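Local coordinates for protein probable chitinase A (Chromobacterium violaceum, PDB 4TX8) that probably hydrolyses the glycosidic bonds of chitin as a family 18 endochitinase and carries a carbohydrate-binding module, at residues D218-S223 / H258-G263; V291-N296 / A313-G318; V110-N115 / G214-L219; N234-V239 / D280-D285. One frame throughout, in Å; residues are numbered along the deposited sequence.

Following the chain from the N terminus, interaction 3 opens first: strand 108-114 meets strand 214-218 across the inside of the barrel, closing the longest of the four loops. Interaction 1 begins where interaction 3 ends, sharing Asp218 and Leu219, and joins the loop after strand 214-218 to the loop after strand 251-254 beside the calcium. Interaction 4 crosses interaction 1, its segments alternating with those of the latter, and ties helix 230-246 to helix 276-281 on the outside. Interaction 2 comes last, in series, packing the loop that follows strand 288-292 against helix 313-325. Asp218 and Gln292 probably hydrogen-bond, joining interactions 1 and 3 to interaction 2.

Interaction 1: residues D218-S223 / H258-G263; sequences DLESGS and HPYVQG. With CA (calcium ion), chain D.
Glu220 lays its aliphatic part over the ring of Tyr260. Its CG sits 3.5 Å from the centroid of the Tyr260 ring and only 13° off the ring normal, a CH-pi contact over the middle of the face. Glu220 CB follows at the ring margin, 3.9 Å from Tyr260 CE2. The carboxylate stands steeply to the ring, the two planes 80° apart. Two torsions make this possible: chi1 of 73° places CG between the backbone N and the carbonyl carbon, and a bend at chi2 then turns the acid group away from the aromatic ring and down to the metal.

There both oxygens take hold of the calcium ion, OE1 of Glu220 at 2.6 Å and OE2 of Glu220 at 2.4 Å from it. Asp218 OD1 binds the same ion at 2.4 Å, and a water sits 2.5 Å from the calcium. The backbone carbonyl of Ala255 completes the set, while Glu257 N donates a hydrogen bond to Glu220 OE2. Behind this first shell, Ser223 OG hydrogen-bonds to Leu219 O, linking the two ends of the loop turn, and also to Val188 N. Residues 218 to 220 belong to the DXXDXDXE signature of glycoside hydrolase family 18, whose closing glutamate is the proton donor in relatives; here that end of the signature is a calcium site at the mouth of the TIM barrel.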
loop_
_atom_site.group_PDB
_atom_site.type_symbol
_atom_site.label_atom_id
_atom_site.label_comp_id
_atom_site.label_asym_id
_atom_site.label_seq_id
_atom_site.Cartn_x
_atom_site.Cartn_y
_atom_site.Cartn_z
ATOM N N ASP A 218 -3.717 7.059 3.980
ATOM C CA ASP A 218 -4.406 5.822 4.324
ATOM C C ASP A 218 -5.230 6.082 5.578
ATOM O O ASP A 218 -5.233 5.283 6.510
ATOM C CB ASP A 218 -3.394 4.692 4.545
ATOM C CG ASP A 218 -4.050 3.332 4.709
ATOM O OD1 ASP A 218 -5.213 3.169 4.294
ATOM O OD2 ASP A 218 -3.394 2.422 5.253
ATOM N N LEU A 219 -5.922 7.216 5.600
ATOM C CA LEU A 219 -6.463 7.750 6.846
ATOM C C LEU A 219 -7.984 7.862 6.897
ATOM O O LEU A 219 -8.532 8.398 7.860
ATOM C CB LEU A 219 -5.853 9.133 7.110
ATOM C CG LEU A 219 -5.749 10.118 5.934
ATOM C CD1 LEU A 219 -7.110 10.566 5.409
ATOM C CD2 LEU A 219 -4.919 11.327 6.327
ATOM N N GLU A 220 -8.664 7.370 5.868
ATOM C CA GLU A 220 -10.071 7.706 5.685
ATOM C C GLU A 220 -10.996 7.093 6.734
ATOM O O GLU A 220 -12.058 7.639 7.025
ATOM C CB GLU A 220 -10.540 7.293 4.286
ATOM C CG GLU A 220 -10.707 5.795 4.078
ATOM C CD GLU A 220 -9.453 5.123 3.557
ATOM O OE1 GLU A 220 -8.350 5.692 3.720
ATOM O OE2 GLU A 220 -9.578 4.025 2.974
ATOM N N SER A 221 -10.597 5.970 7.313
ATOM C CA SER A 221 -11.514 5.223 8.160
ATOM C C SER A 221 -11.725 5.878 9.517
ATOM O O SER A 221 -12.793 5.745 10.109
ATOM C CB SER A 221 -11.012 3.797 8.343
ATOM O OG SER A 221 -11.825 3.058 9.237
ATOM N N GLY A 222 -10.711 6.581 10.009
ATOM C CA GLY A 222 -10.830 7.262 11.285
ATOM C C GLY A 222 -10.965 8.772 11.189
ATOM O O GLY A 222 -11.131 9.444 12.204
ATOM N N SER A 223 -10.904 9.314 9.976
ATOM C CA SER A 223 -10.891 10.766 9.811
ATOM C C SER A 223 -12.238 11.348 9.384
ATOM O O SER A 223 -12.326 12.530 9.057
ATOM C CB SER A 223 -9.817 11.168 8.803
ATOM O OG SER A 223 -8.532 10.768 9.246
ATOM N N HIS A 258 -12.284 0.880 -1.742
ATOM C CA HIS A 258 -13.050 1.176 -2.953
ATOM C C HIS A 258 -14.461 1.766 -2.736
ATOM O O HIS A 258 -14.943 2.481 -3.614
ATOM C CB HIS A 258 -13.118 -0.066 -3.870
ATOM C CG HIS A 258 -13.984 -1.183 -3.374
ATOM N ND1 HIS A 258 -15.358 -1.098 -3.314
ATOM C CD2 HIS A 258 -13.671 -2.444 -2.986
ATOM C CE1 HIS A 258 -15.852 -2.242 -2.875
ATOM N NE2 HIS A 258 -14.848 -3.076 -2.669
ATOM N N PRO A 259 -15.114 1.511 -1.578
ATOM C CA PRO A 259 -16.374 2.255 -1.412
ATOM C C PRO A 259 -16.205 3.779 -1.427
ATOM O O PRO A 259 -17.126 4.484 -1.843
ATOM C CB PRO A 259 -16.873 1.791 -0.040
ATOM C CG PRO A 259 -16.311 0.429 0.116
ATOM C CD PRO A 259 -14.953 0.486 -0.526
ATOM N N TYR A 260 -15.049 4.272 -0.993
ATOM C CA TYR A 260 -14.792 5.711 -0.964
ATOM C C TYR A 260 -14.548 6.290 -2.354
ATOM O O TYR A 260 -14.594 7.508 -2.540
ATOM C CB TYR A 260 -13.585 6.027 -0.075
ATOM C CG TYR A 260 -13.806 5.782 1.400
ATOM C CD1 TYR A 260 -13.697 4.504 1.935
ATOM C CD2 TYR A 260 -14.108 6.830 2.259
ATOM C CE1 TYR A 260 -13.892 4.277 3.290
ATOM C CE2 TYR A 260 -14.302 6.615 3.609
ATOM C CZ TYR A 260 -14.195 5.337 4.119
ATOM O OH TYR A 260 -14.389 5.123 5.463
ATOM N N VAL A 261 -14.275 5.422 -3.325
ATOM C CA VAL A 261 -13.934 5.876 -4.669
ATOM C C VAL A 261 -14.935 5.354 -5.702
ATOM O O VAL A 261 -15.906 6.039 -6.023
ATOM C CB VAL A 261 -12.503 5.446 -5.051
ATOM C CG1 VAL A 261 -12.098 6.040 -6.394
ATOM C CG2 VAL A 261 -11.529 5.893 -3.974
ATOM N N GLN A 262 -14.713 4.143 -6.206
ATOM C CA GLN A 262 -15.577 3.589 -7.246
ATOM C C GLN A 262 -17.002 3.366 -6.742
ATOM O O GLN A 262 -17.939 3.286 -7.539
ATOM C CB GLN A 262 -14.998 2.281 -7.789
ATOM C CG GLN A 262 -13.687 2.452 -8.559
ATOM C CD GLN A 262 -12.462 2.228 -7.688
ATOM O OE1 GLN A 262 -12.539 2.303 -6.462
ATOM N NE2 GLN A 262 -11.325 1.940 -8.321
ATOM N N GLY A 263 -17.166 3.280 -5.424
ATOM C CA GLY A 263 -18.486 3.179 -4.825
ATOM C C GLY A 263 -19.397 4.328 -5.225
ATOM O O GLY A 263 -20.617 4.176 -5.274
HETATM CA CA CA D . -7.324 3.358 3.235
HETATM O O HOH W 1 -8.104 1.994 5.238
#

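Interaction 2: residues V291-N296 / A313-G318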
loop_
_atom_site.group_PDB
_atom_site.type_symbol
_atom_site.label_atom_id
_atom_site.label_comp_id
_atom_site.label_asym_id
_atom_site.label_seq_id
_atom_site.Cartn_x
_atom_site.Cartn_y
_atom_site.Cartn_z
ATOM N N VAL A 291 -6.105 1.942 -4.924
ATOM C CA VAL A 291 -7.293 1.616 -4.155
ATOM C C VAL A 291 -7.137 0.240 -3.513
ATOM O O VAL A 291 -6.565 -0.677 -4.101
ATOM C CB VAL A 291 -8.555 1.675 -5.046
ATOM C CG1 VAL A 291 -9.710 0.891 -4.441
ATOM C CG2 VAL A 291 -8.957 3.122 -5.285
ATOM N N GLN A 292 -7.614 0.113 -2.282
ATOM C CA GLN A 292 -7.588 -1.160 -1.584
ATOM C C GLN A 292 -8.769 -2.014 -2.035
ATOM O O GLN A 292 -9.919 -1.733 -1.709
ATOM C CB GLN A 292 -7.605 -0.936 -0.067
ATOM C CG GLN A 292 -6.364 -0.193 0.441
ATOM C CD GLN A 292 -6.504 0.327 1.865
ATOM O OE1 GLN A 292 -7.554 0.201 2.488
ATOM N NE2 GLN A 292 -5.432 0.913 2.386
ATOM N N TYR A 293 -8.478 -3.052 -2.808
ATOM C CA TYR A 293 -9.523 -3.953 -3.268
ATOM C C TYR A 293 -9.637 -5.150 -2.334
ATOM O O TYR A 293 -9.632 -6.301 -2.773
ATOM C CB TYR A 293 -9.249 -4.400 -4.704
ATOM C CG TYR A 293 -9.243 -3.245 -5.674
ATOM C CD1 TYR A 293 -10.432 -2.724 -6.166
ATOM C CD2 TYR A 293 -8.051 -2.664 -6.089
ATOM C CE1 TYR A 293 -10.433 -1.655 -7.050
ATOM C CE2 TYR A 293 -8.044 -1.601 -6.970
ATOM C CZ TYR A 293 -9.236 -1.101 -7.448
ATOM O OH TYR A 293 -9.225 -0.041 -8.327
ATOM N N TYR A 294 -9.730 -4.870 -1.038
ATOM C CA TYR A 294 -9.937 -5.928 -0.055
ATOM C C TYR A 294 -10.760 -5.441 1.129
ATOM O O TYR A 294 -10.915 -4.235 1.337
ATOM C CB TYR A 294 -8.600 -6.503 0.433
ATOM C CG TYR A 294 -7.504 -5.496 0.743
ATOM C CD1 TYR A 294 -6.695 -4.990 -0.270
ATOM C CD2 TYR A 294 -7.251 -5.084 2.048
ATOM C CE1 TYR A 294 -5.687 -4.087 0.001
ATOM C CE2 TYR A 294 -6.237 -4.180 2.330
ATOM C CZ TYR A 294 -5.461 -3.686 1.300
ATOM O OH TYR A 294 -4.453 -2.789 1.558
ATOM N N ASN A 295 -11.291 -6.401 1.885
ATOM C CA ASN A 295 -12.090 -6.146 3.080
ATOM C C ASN A 295 -13.421 -5.446 2.811
ATOM O O ASN A 295 -14.094 -5.039 3.749
ATOM C CB ASN A 295 -11.296 -5.311 4.096
ATOM C CG ASN A 295 -10.188 -6.093 4.764
ATOM O OD1 ASN A 295 -10.149 -7.322 4.702
ATOM N ND2 ASN A 295 -9.284 -5.380 5.424
ATOM N N ASN A 296 -13.814 -5.290 1.553
ATOM C CA ASN A 296 -15.060 -4.577 1.276
ATOM C C ASN A 296 -15.961 -5.251 0.241
ATOM O O ASN A 296 -16.803 -4.603 -0.381
ATOM C CB ASN A 296 -14.752 -3.142 0.843
ATOM C CG ASN A 296 -14.278 -2.277 1.999
ATOM O OD1 ASN A 296 -15.084 -1.751 2.765
ATOM N ND2 ASN A 296 -12.966 -2.142 2.140
ATOM N N ALA A 313 -9.242 -11.082 -10.882
ATOM C CA ALA A 313 -8.494 -10.200 -11.760
ATOM C C ALA A 313 -9.416 -9.170 -12.391
ATOM O O ALA A 313 -9.042 -8.010 -12.545
ATOM C CB ALA A 313 -7.788 -11.003 -12.832
ATOM N N ASP A 314 -10.617 -9.604 -12.764
ATOM C CA ASP A 314 -11.616 -8.711 -13.338
ATOM C C ASP A 314 -11.876 -7.495 -12.446
ATOM O O ASP A 314 -11.955 -6.361 -12.938
ATOM C CB ASP A 314 -12.929 -9.458 -13.583
ATOM C CG ASP A 314 -12.960 -10.190 -14.921
ATOM O OD1 ASP A 314 -12.136 -9.884 -15.813
ATOM O OD2 ASP A 314 -13.838 -11.067 -15.079
ATOM N N MET A 315 -12.001 -7.726 -11.140
ATOM C CA MET A 315 -12.243 -6.628 -10.206
ATOM C C MET A 315 -11.067 -5.665 -10.186
ATOM O O MET A 315 -11.241 -4.450 -10.146
ATOM C CB MET A 315 -12.518 -7.166 -8.797
ATOM C CG MET A 315 -12.707 -6.095 -7.723
ATOM S SD MET A 315 -13.331 -6.695 -6.156
ATOM C CE MET A 315 -13.258 -5.231 -5.157
ATOM N N LEU A 316 -9.863 -6.217 -10.225
ATOM C CA LEU A 316 -8.665 -5.392 -10.258
ATOM C C LEU A 316 -8.610 -4.589 -11.554
ATOM O O LEU A 316 -8.316 -3.395 -11.548
ATOM C CB LEU A 316 -7.408 -6.249 -10.113
ATOM C CG LEU A 316 -7.321 -7.109 -8.853
ATOM C CD1 LEU A 316 -6.010 -7.874 -8.835
ATOM C CD2 LEU A 316 -7.470 -6.256 -7.598
ATOM N N VAL A 317 -8.905 -5.251 -12.667
ATOM C CA VAL A 317 -8.907 -4.588 -13.964
ATOM C C VAL A 317 -10.033 -3.561 -14.023
ATOM O O VAL A 317 -9.833 -2.429 -14.470
ATOM C CB VAL A 317 -9.057 -5.600 -15.118
ATOM C CG1 VAL A 317 -9.173 -4.879 -16.457
ATOM C CG2 VAL A 317 -7.878 -6.562 -15.133
ATOM N N GLY A 318 -11.214 -3.960 -13.554
ATOM C CA GLY A 318 -12.382 -3.097 -13.562
ATOM C C GLY A 318 -12.223 -1.855 -12.705
ATOM O O GLY A 318 -12.543 -0.750 -13.141
#
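Two methyl groups from one helix settle against Tyr293: CE of Met315 and CD2 of Leu316. The methionine arrives at the edge of the ring, near its plane, with CE 3.9 Å from Tyr293 CD1 and 4.1 Å from Tyr293 CB. The leucine comes in obliquely beside the root of the ring, its CD2 3.9 Å from Tyr293 CB and also 3.9 Å from Tyr293 CD2. The inner end of the tyrosine is therefore met on both carbons next to CG, CD1 by the methionine methyl and CD2 by the leucine methyl.

Conformation explains how the helix gets there. Met315 is stretched out along its whole length, with CG opposite the backbone N (chi1 177°) and the rest of the chain extended, which carries CE far enough to touch although the CB bond does not aim at the loop. Leu316 has CG beside its own backbone N (chi1 -58°), and CD2 is its branch that reaches the tyrosine. In Tyr293, CB leads toward the helix, and the base of the ring, not its hydroxyl end, does the touching. Val291 CG1 lies 3.6 Å above one ring face, toward the rim.

Further out, Phe347 of strand 345-350 touches both Tyr293 and Leu316, and the tyrosine hydroxyl has a weak hydrogen bond with Gln262. Asp314 gives the helix polar anchors, to Ser381 and Val382 N. The contact between the loop that follows strand 288-292 and the helix is buried, and between these side chains no polar atoms pair, so dispersion and the exclusion of water hold them.

Interaction 3: residues V110-N115 / G214-L219; sequences VGYWHN and GIDLDL. With CA (calcium ion), chain D.
The ring of Tyr112 offers an edge, not a face, to Asp216: OD2 of the aspartate lies near the ring plane, 3.4 Å from Tyr112 CE2. Asp218 OD2 approaches the ring obliquely, while Val137, Ser180, Ala255 and His290 are among the neighbours that touch the tyrosine. The Asp216 carboxylate is turned 69° from the ring, so the two flat groups meet nearly crosswise. The phenol donates to Asp216 OD2 over 2.6 Å between Tyr112 OH and that oxygen, and comes in from above the carboxylate, 36° out of its plane.

Both side chains point into the barrel interior. Asp216 keeps CG opposite its backbone N (chi1 174°), which carries the carboxylate off its strand to meet the phenol coming from the other side. The backbones stay well separated, with the CA atoms of Tyr112 and Asp216 10.1 Å apart, so the hydroxyl and carboxylate bridge the gap.

Asp216 is held from several directions: OD2 accepts a second hydrogen bond from Ser180 and OD1 pairs with Ser253, both on neighbouring strands, which fixes the rotation of the carboxylate. The tyrosine hydroxyl also packs 4.2 Å from Asp218 CB. Asp218 itself turns its OD1 to Gln292 and the calcium ion. Strands 108-114 and 214-218 are the first and fourth of the eight parallel barrel strands, and Asp216 and Asp218 are the second and third aspartates of the DXXDXDXE signature, so this is the core of a family 18 TIM barrel, just beneath the site where relatives bind and cleave chitin.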
loop_
_atom_site.group_PDB
_atom_site.type_symbol
_atom_site.label_atom_id
_atom_site.label_comp_id
_atom_site.label_asym_id
_atom_site.label_seq_id
_atom_site.Cartn_x
_atom_site.Cartn_y
_atom_site.Cartn_z
ATOM N N VAL A 110 4.587 -1.419 -4.801
ATOM C CA VAL A 110 4.458 -0.569 -3.626
ATOM C C VAL A 110 4.082 -1.421 -2.421
ATOM O O VAL A 110 3.177 -2.248 -2.509
ATOM C CB VAL A 110 3.389 0.528 -3.836
ATOM C CG1 VAL A 110 3.233 1.378 -2.582
ATOM C CG2 VAL A 110 3.737 1.391 -5.044
ATOM N N GLY A 111 4.775 -1.226 -1.302
ATOM C CA GLY A 111 4.480 -1.986 -0.101
ATOM C C GLY A 111 4.619 -1.182 1.177
ATOM O O GLY A 111 5.382 -0.213 1.234
ATOM N N TYR A 112 3.878 -1.588 2.204
ATOM C CA TYR A 112 3.928 -0.920 3.498
ATOM C C TYR A 112 4.910 -1.604 4.442
ATOM O O TYR A 112 4.897 -2.824 4.597
ATOM C CB TYR A 112 2.539 -0.874 4.140
ATOM C CG TYR A 112 1.585 0.087 3.472
ATOM C CD1 TYR A 112 0.921 -0.262 2.300
ATOM C CD2 TYR A 112 1.359 1.351 4.005
ATOM C CE1 TYR A 112 0.053 0.620 1.680
ATOM C CE2 TYR A 112 0.489 2.240 3.396
ATOM C CZ TYR A 112 -0.157 1.870 2.233
ATOM O OH TYR A 112 -1.019 2.753 1.629
ATOM N N TRP A 113 5.754 -0.792 5.069
ATOM C CA TRP A 113 6.744 -1.249 6.033
ATOM C C TRP A 113 6.241 -0.947 7.449
ATOM O O TRP A 113 5.972 0.209 7.779
ATOM C CB TRP A 113 8.088 -0.564 5.745
ATOM C CG TRP A 113 9.207 -0.828 6.713
ATOM C CD1 TRP A 113 10.100 -1.859 6.676
ATOM C CD2 TRP A 113 9.583 -0.013 7.831
ATOM N NE1 TRP A 113 10.999 -1.746 7.712
ATOM C CE2 TRP A 113 10.701 -0.621 8.437
ATOM C CE3 TRP A 113 9.076 1.168 8.383
ATOM C CZ2 TRP A 113 11.321 -0.091 9.568
ATOM C CZ3 TRP A 113 9.694 1.695 9.510
ATOM C CH2 TRP A 113 10.804 1.065 10.089
ATOM N N HIS A 114 6.088 -1.985 8.272
ATOM C CA HIS A 114 5.550 -1.821 9.627
ATOM C C HIS A 114 6.495 -1.047 10.540
ATOM O O HIS A 114 7.569 -1.541 10.883
ATOM C CB HIS A 114 5.262 -3.177 10.287
ATOM C CG HIS A 114 4.254 -4.019 9.570
ATOM N ND1 HIS A 114 3.814 -5.226 10.070
ATOM C CD2 HIS A 114 3.604 -3.841 8.395
ATOM C CE1 HIS A 114 2.936 -5.754 9.235
ATOM N NE2 HIS A 114 2.790 -4.933 8.211
ATOM N N ASN A 115 6.087 0.147 10.957
ATOM C CA ASN A 115 6.815 0.873 11.993
ATOM C C ASN A 115 6.284 0.455 13.365
ATOM O O ASN A 115 6.022 1.290 14.232
ATOM C CB ASN A 115 6.687 2.386 11.793
ATOM C CG ASN A 115 7.520 3.183 12.781
ATOM O OD1 ASN A 115 8.667 2.840 13.064
ATOM N ND2 ASN A 115 6.933 4.238 13.331
ATOM N N GLY A 214 7.727 11.986 0.417
ATOM C CA GLY A 214 6.377 12.513 0.419
ATOM C C GLY A 214 5.477 11.717 1.337
ATOM O O GLY A 214 5.955 11.065 2.263
ATOM N N ILE A 215 4.172 11.762 1.083
ATOM C CA ILE A 215 3.219 11.121 1.979
ATOM C C ILE A 215 2.231 10.206 1.265
ATOM O O ILE A 215 1.992 10.329 0.061
ATOM C CB ILE A 215 2.409 12.161 2.784
ATOM C CG1 ILE A 215 1.479 12.948 1.859
ATOM C CG2 ILE A 215 3.337 13.090 3.568
ATOM C CD1 ILE A 215 0.607 13.957 2.582
ATOM N N ASP A 216 1.665 9.286 2.039
ATOM C CA ASP A 216 0.612 8.393 1.583
ATOM C C ASP A 216 -0.619 8.606 2.450
ATOM O O ASP A 216 -0.514 8.664 3.674
ATOM C CB ASP A 216 1.071 6.933 1.650
ATOM C CG ASP A 216 -0.046 5.952 1.328
ATOM O OD1 ASP A 216 -0.455 5.883 0.151
ATOM O OD2 ASP A 216 -0.508 5.246 2.250
ATOM N N LEU A 217 -1.785 8.729 1.826
ATOM C CA LEU A 217 -3.015 8.908 2.587
ATOM C C LEU A 217 -3.759 7.583 2.763
ATOM O O LEU A 217 -4.349 7.051 1.823
ATOM C CB LEU A 217 -3.918 9.938 1.911
ATOM C CG LEU A 217 -3.265 11.288 1.603
ATOM C CD1 LEU A 217 -4.262 12.212 0.924
ATOM C CD2 LEU A 217 -2.702 11.927 2.870
ATOM N N ASP A 218 -3.717 7.059 3.980
ATOM C CA ASP A 218 -4.406 5.822 4.324
ATOM C C ASP A 218 -5.230 6.082 5.578
ATOM O O ASP A 218 -5.233 5.283 6.510
ATOM C CB ASP A 218 -3.394 4.692 4.545
ATOM C CG ASP A 218 -4.050 3.332 4.709
ATOM O OD1 ASP A 218 -5.213 3.169 4.294
ATOM O OD2 ASP A 218 -3.394 2.422 5.253
ATOM N N LEU A 219 -5.922 7.216 5.600
ATOM C CA LEU A 219 -6.463 7.750 6.846
ATOM C C LEU A 219 -7.984 7.862 6.897
ATOM O O LEU A 219 -8.532 8.398 7.860
ATOM C CB LEU A 219 -5.853 9.133 7.110
ATOM C CG LEU A 219 -5.749 10.118 5.934
ATOM C CD1 LEU A 219 -7.110 10.566 5.409
ATOM C CD2 LEU A 219 -4.919 11.327 6.327
HETATM CA CA CA D . -7.324 3.358 3.235
HETATM O O HOH W 1 -8.104 1.994 5.238
#

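Interaction 4: residues N234-V239 / D280-D285; sequences NLVSAV and DGLRDD
Leu282 plugs against Val236 and Val239 where two neighbouring helices in the outer layer of the TIM barrel come together, 230-246 and the short 276-281. Leu282, first to leave helical geometry after the latter, contributes the largest share of the buried surface. Its CD2 rests 3.6 Å from Val236 O and 3.9 Å from Val236 CG1, while the leucine and Val236 run past each other in opposite directions. Against Val239 the leucine lies crosswise: both methyls rest against the valine, CD1 and CD2 of Leu282 each 4.0 Å from Val239 CB. With chi1 at -68°, Leu282 CG stands opposite its carbonyl carbon, and both branches point at the helix.

Gly281 lets the backbones approach, its CA 6.1 Å from that of Val236, and Val236 CG1 meets Gly281 O at 3.8 Å. Lys240 NZ hydrogen-bonds that carbonyl oxygen; the valine methyl only packs on it. Inward, Leu252 of strand 251-254 touches both Leu282 and Val239, so the contact seats the helices on the barrel wall. Arg283 grips Asp280 side-on, NE and NH2 converging on one oxygen, with Arg283 NE meeting the anti lone pair of Asp280 OD1 at 3.0 Å.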
loop_
_atom_site.group_PDB
_atom_site.type_symbol
_atom_site.label_atom_id
_atom_site.label_comp_id
_atom_site.label_asym_id
_atom_site.label_seq_id
_atom_site.Cartn_x
_atom_site.Cartn_y
_atom_site.Cartn_z
ATOM N N ASN A 234 -10.492 20.628 3.245
ATOM C CA ASN A 234 -9.312 21.022 4.002
ATOM C C ASN A 234 -8.109 20.122 3.745
ATOM O O ASN A 234 -6.971 20.578 3.804
ATOM C CB ASN A 234 -9.629 21.053 5.497
ATOM C CG ASN A 234 -10.627 22.137 5.858
ATOM O OD1 ASN A 234 -10.822 23.093 5.106
ATOM N ND2 ASN A 234 -11.262 21.995 7.015
ATOM N N LEU A 235 -8.358 18.847 3.453
ATOM C CA LEU A 235 -7.270 17.912 3.186
ATOM C C LEU A 235 -6.556 18.263 1.882
ATOM O O LEU A 235 -5.330 18.249 1.817
ATOM C CB LEU A 235 -7.791 16.472 3.135
ATOM C CG LEU A 235 -6.763 15.367 2.877
ATOM C CD1 LEU A 235 -5.633 15.424 3.894
ATOM C CD2 LEU A 235 -7.428 13.994 2.889
ATOM N N VAL A 236 -7.330 18.583 0.849
ATOM C CA VAL A 236 -6.764 18.991 -0.433
ATOM C C VAL A 236 -5.925 20.256 -0.274
ATOM O O VAL A 236 -4.812 20.349 -0.792
ATOM C CB VAL A 236 -7.863 19.236 -1.484
ATOM C CG1 VAL A 236 -7.277 19.876 -2.735
ATOM C CG2 VAL A 236 -8.566 17.932 -1.827
ATOM N N SER A 237 -6.467 21.223 0.457
ATOM C CA SER A 237 -5.764 22.473 0.720
ATOM C C SER A 237 -4.483 22.224 1.507
ATOM O O SER A 237 -3.443 22.818 1.222
ATOM C CB SER A 237 -6.672 23.444 1.478
ATOM O OG SER A 237 -5.990 24.648 1.780
ATOM N N ALA A 238 -4.563 21.334 2.491
ATOM C CA ALA A 238 -3.420 21.022 3.342
ATOM C C ALA A 238 -2.288 20.377 2.549
ATOM O O ALA A 238 -1.125 20.750 2.701
ATOM C CB ALA A 238 -3.844 20.118 4.485
ATOM N N VAL A 239 -2.629 19.412 1.701
ATOM C CA VAL A 239 -1.619 18.712 0.916
ATOM C C VAL A 239 -0.965 19.664 -0.089
ATOM O O VAL A 239 0.251 19.646 -0.269
ATOM C CB VAL A 239 -2.218 17.488 0.190
ATOM C CG1 VAL A 239 -1.190 16.848 -0.724
ATOM C CG2 VAL A 239 -2.718 16.471 1.208
ATOM N N ASP A 280 -9.923 14.492 -7.158
ATOM C CA ASP A 280 -10.096 15.489 -8.209
ATOM C C ASP A 280 -9.304 16.755 -7.898
ATOM O O ASP A 280 -8.632 17.305 -8.769
ATOM C CB ASP A 280 -11.578 15.822 -8.395
ATOM C CG ASP A 280 -11.813 16.820 -9.512
ATOM O OD1 ASP A 280 -11.200 16.667 -10.591
ATOM O OD2 ASP A 280 -12.606 17.763 -9.306
ATOM N N GLY A 281 -9.375 17.205 -6.649
ATOM C CA GLY A 281 -8.665 18.397 -6.224
ATOM C C GLY A 281 -7.152 18.265 -6.252
ATOM O O GLY A 281 -6.447 19.261 -6.373
ATOM N N LEU A 282 -6.650 17.038 -6.141
ATOM C CA LEU A 282 -5.208 16.809 -6.086
ATOM C C LEU A 282 -4.662 16.067 -7.305
ATOM O O LEU A 282 -3.528 15.589 -7.280
ATOM C CB LEU A 282 -4.849 16.025 -4.817
ATOM C CG LEU A 282 -5.032 16.766 -3.491
ATOM C CD1 LEU A 282 -4.910 15.809 -2.319
ATOM C CD2 LEU A 282 -4.018 17.895 -3.372
ATOM N N ARG A 283 -5.457 15.975 -8.369
ATOM C CA ARG A 283 -5.092 15.133 -9.507
ATOM C C ARG A 283 -3.785 15.566 -10.177
ATOM O O ARG A 283 -3.043 14.726 -10.686
ATOM C CB ARG A 283 -6.225 15.098 -10.544
ATOM C CG ARG A 283 -6.504 16.412 -11.257
ATOM C CD ARG A 283 -7.495 16.213 -12.403
ATOM N NE ARG A 283 -8.740 15.588 -11.960
ATOM C CZ ARG A 283 -9.159 14.385 -12.348
ATOM N NH1 ARG A 283 -8.437 13.669 -13.200
ATOM N NH2 ARG A 283 -10.305 13.898 -11.889
ATOM N N ASP A 284 -3.493 16.863 -10.162
ATOM C CA ASP A 284 -2.253 17.360 -10.755
ATOM C C ASP A 284 -1.040 16.968 -9.918
ATOM O O ASP A 284 0.087 16.945 -10.412
ATOM C CB ASP A 284 -2.298 18.881 -10.918
ATOM C CG ASP A 284 -3.325 19.330 -11.942
ATOM O OD1 ASP A 284 -3.574 18.578 -12.908
ATOM O OD2 ASP A 284 -3.884 20.436 -11.779
ATOM N N ASP A 285 -1.277 16.656 -8.648
ATOM C CA ASP A 285 -0.196 16.360 -7.716
ATOM C C ASP A 285 -0.076 14.873 -7.396
ATOM O O ASP A 285 0.922 14.434 -6.829
ATOM C CB ASP A 285 -0.398 17.149 -6.424
ATOM C CG ASP A 285 -0.381 18.644 -6.652
ATOM O OD1 ASP A 285 0.578 19.130 -7.283
ATOM O OD2 ASP A 285 -1.330 19.330 -6.214
#